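Local coordinates for protein Methylcobalamin\: coenzyme M methyltransferase (Methanosarcina mazei, PDB 4AY7) that transfers a methyl group from a methylated corrinoid to coenzyme M in methanogenesis, as a zinc-dependent enzyme built on a TIM barrel, at residues S215-S220 with C248-P253. Numbering follows the deposited sequence.
Sequences SPDLMS and CGNVNP. With ZN (zinc ion), chain C.
Asp217 reaches across to Asn250 with its carboxylate turned almost square to the amide, the two planes 84° apart. The ND2 of Asn250 donates to OD1 of Asp217 at 2.7 Å, with OD1 lying nearly in the amide plane and receiving the hydrogen on its syn side. The other oxygen, OD2 of Asp217, sits 3.2 Å from CA of Gly249 and takes a weak hydrogen bond from the backbone N of Asn250. A side chain on Gly249 would run into both this oxygen and the Ser215 hydroxyl, and the backbone angles there call for glycine as well. Deeper in, Ser215 holds OG anti to its own N (chi1 178°), which brings OG of Ser215 to donate a hydrogen bond to the carbonyl O of Cys248 at 3.0 Å, the hydroxyl standing 22° out of the carbonyl plane. OG of Ser215 also accepts from the backbone N of Asp217 at 3.1 Å, closing an ST turn. Residues 215-220 and 248-253 belong to neighbouring loops of the TIM barrel, after the parallel strands 206-210 and 242-246; the loop after 242-246 passes through the metal site, where Cys248 SG binds zinc at 2.4 Å, alongside His246 and Cys325. With an alanine at Ser215, the Cys248 carbonyl would probably lose this donor and the Asp217 N its acceptor, leaving the turn that presents the carboxylate less firmly held. Next along the chain, the Pro216 ring lays CG against the carbonyl O of Asn250 (3.5 Å), while CD of Pro216 meets CG1 of Val251 at 4.1 Å. Ile254 of helix 252-259 also touches this proline, and Met258 of that helix packs on Val251.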
ATOM      1  N   SER A 215      -5.019   0.992  12.456  1.00 22.06           N
ATOM      2  CA  SER A 215      -4.243   0.137  13.345  1.00 22.84           C
ATOM      3  C   SER A 215      -4.728   0.192  14.782  1.00 23.81           C
ATOM      4  O   SER A 215      -5.113   1.233  15.255  1.00 22.79           O
ATOM      5  CB  SER A 215      -2.781   0.522  13.273  1.00 23.82           C
ATOM      6  OG  SER A 215      -1.986  -0.251  14.166  1.00 25.08           O
ATOM      7  N   PRO A 216      -4.786  -0.964  15.472  1.00 23.92           N
ATOM      8  CA  PRO A 216      -5.058  -0.966  16.893  1.00 25.37           C
ATOM      9  C   PRO A 216      -4.057  -0.094  17.646  1.00 27.38           C
ATOM     10  O   PRO A 216      -4.299   0.271  18.785  1.00 29.03           O
ATOM     11  CB  PRO A 216      -4.875  -2.462  17.269  1.00 25.63           C
ATOM     12  CG  PRO A 216      -5.281  -3.159  16.011  1.00 24.53           C
ATOM     13  CD  PRO A 216      -4.555  -2.330  14.975  1.00 23.71           C
ATOM     14  N   ASP A 217      -2.907   0.222  17.054  1.00 29.36           N
ATOM     15  CA  ASP A 217      -1.995   1.115  17.724  1.00 30.81           C
ATOM     16  C   ASP A 217      -2.591   2.521  17.849  1.00 32.45           C
ATOM     17  O   ASP A 217      -2.164   3.252  18.736  1.00 31.77           O
ATOM     18  CB  ASP A 217      -0.667   1.225  16.991  1.00 32.55           C
ATOM     19  CG  ASP A 217       0.114  -0.079  16.987  1.00 35.14           C
ATOM     20  OD1 ASP A 217       0.119  -0.744  18.033  1.00 38.98           O
ATOM     21  OD2 ASP A 217       0.729  -0.443  15.951  1.00 36.62           O
ATOM     22  N   LEU A 218      -3.543   2.892  16.972  1.00 31.79           N
ATOM     23  CA  LEU A 218      -4.133   4.263  16.911  1.00 32.58           C
ATOM     24  C   LEU A 218      -5.648   4.245  17.207  1.00 34.80           C
ATOM     25  O   LEU A 218      -6.117   5.143  17.886  1.00 36.03           O
ATOM     26  CB  LEU A 218      -3.877   4.902  15.543  1.00 32.19           C
ATOM     27  CG  LEU A 218      -2.381   5.181  15.251  1.00 32.96           C
ATOM     28  CD1 LEU A 218      -1.971   5.403  13.787  1.00 32.21           C
ATOM     29  CD2 LEU A 218      -1.948   6.332  16.126  1.00 32.84           C
ATOM     30  N   MET A 219      -6.401   3.276  16.664  1.00 32.42           N
ATOM     31  CA  MET A 219      -7.868   3.167  16.913  1.00 32.14           C
ATOM     32  C   MET A 219      -8.185   1.810  17.560  1.00 31.31           C
ATOM     33  O   MET A 219      -7.670   0.798  17.109  1.00 29.01           O
ATOM     34  CB  MET A 219      -8.645   3.281  15.583  1.00 33.54           C
ATOM     35  CG  MET A 219      -8.539   4.619  14.890  1.00 35.69           C
ATOM     36  SD  MET A 219      -9.461   5.963  15.694  1.00 44.47           S
ATOM     37  CE  MET A 219     -11.144   5.282  15.672  1.00 39.60           C
ATOM     38  N   SER A 220      -9.042   1.799  18.577  1.00 30.18           N
ATOM     39  CA  SER A 220      -9.483   0.606  19.212  1.00 29.28           C
ATOM     40  C   SER A 220     -10.078  -0.390  18.211  1.00 28.37           C
ATOM     41  O   SER A 220     -10.823   0.025  17.304  1.00 27.19           O
ATOM     42  CB  SER A 220     -10.564   0.905  20.256  1.00 30.64           C
ATOM     43  OG  SER A 220     -11.815   1.246  19.657  1.00 30.07           O
ATOM     44  N   CYS A 248      -0.522  -1.227   9.183  1.00 24.81           N
ATOM     45  CA  CYS A 248       0.765  -1.377   9.847  1.00 28.49           C
ATOM     46  C   CYS A 248       0.453  -1.740  11.291  1.00 27.79           C
ATOM     47  O   CYS A 248      -0.604  -1.393  11.811  1.00 29.71           O
ATOM     48  CB  CYS A 248       1.516  -0.014   9.952  1.00 31.81           C
ATOM     49  SG  CYS A 248       1.506   1.021   8.488  1.00 39.45           S
ATOM     50  N   GLY A 249       1.428  -2.292  11.971  1.00 28.30           N
ATOM     51  CA  GLY A 249       1.335  -2.380  13.423  1.00 29.92           C
ATOM     52  C   GLY A 249       0.862  -3.752  13.899  1.00 29.24           C
ATOM     53  O   GLY A 249       0.773  -4.690  13.116  1.00 27.08           O
ATOM     54  N   ASN A 250       0.580  -3.827  15.204  1.00 31.24           N
ATOM     55  CA  ASN A 250       0.104  -5.059  15.890  1.00 32.00           C
ATOM     56  C   ASN A 250      -1.402  -5.239  15.564  1.00 27.63           C
ATOM     57  O   ASN A 250      -2.250  -4.913  16.374  1.00 28.71           O
ATOM     58  CB  ASN A 250       0.318  -4.867  17.413  1.00 36.77           C
ATOM     59  CG  ASN A 250       1.695  -4.261  17.739  1.00 41.29           C
ATOM     60  OD1 ASN A 250       2.696  -4.966  17.713  1.00 44.99           O
ATOM     61  ND2 ASN A 250       1.754  -2.948  17.993  1.00 41.23           N
ATOM     62  N   VAL A 251      -1.698  -5.695  14.351  1.00 24.32           N
ATOM     63  CA  VAL A 251      -3.058  -5.876  13.879  1.00 22.53           C
ATOM     64  C   VAL A 251      -3.695  -7.205  14.306  1.00 22.82           C
ATOM     65  O   VAL A 251      -4.797  -7.431  13.899  1.00 23.00           O
ATOM     66  CB  VAL A 251      -3.182  -5.775  12.330  1.00 21.68           C
ATOM     67  CG1 VAL A 251      -2.852  -4.393  11.848  1.00 22.50           C
ATOM     68  CG2 VAL A 251      -2.296  -6.779  11.589  1.00 21.94           C
ATOM     69  N   ASN A 252      -3.060  -8.087  15.104  1.00 23.43           N
ATOM     70  CA  ASN A 252      -3.754  -9.339  15.446  1.00 24.22           C
ATOM     71  C   ASN A 252      -5.181  -9.174  16.010  1.00 24.21           C
ATOM     72  O   ASN A 252      -6.060 -10.005  15.710  1.00 23.36           O
ATOM     73  CB  ASN A 252      -2.950 -10.221  16.374  1.00 26.85           C
ATOM     74  CG  ASN A 252      -1.839 -10.952  15.639  1.00 27.69           C
ATOM     75  OD1 ASN A 252      -1.971 -11.256  14.471  1.00 28.98           O
ATOM     76  ND2 ASN A 252      -0.714 -11.090  16.275  1.00 29.31           N
ATOM     77  N   PRO A 253      -5.433  -8.096  16.791  1.00 23.46           N
ATOM     78  CA  PRO A 253      -6.792  -7.991  17.401  1.00 23.90           C
ATOM     79  C   PRO A 253      -7.898  -7.643  16.409  1.00 23.11           C
ATOM     80  O   PRO A 253      -9.066  -7.824  16.723  1.00 25.36           O
ATOM     81  CB  PRO A 253      -6.632  -6.927  18.465  1.00 24.85           C
ATOM     82  CG  PRO A 253      -5.135  -6.819  18.710  1.00 25.09           C
ATOM     83  CD  PRO A 253      -4.438  -7.228  17.457  1.00 24.12           C
TER
HETATM   84 ZN    ZN C 500       2.932  -0.716   7.623  1.00 46.90          ZN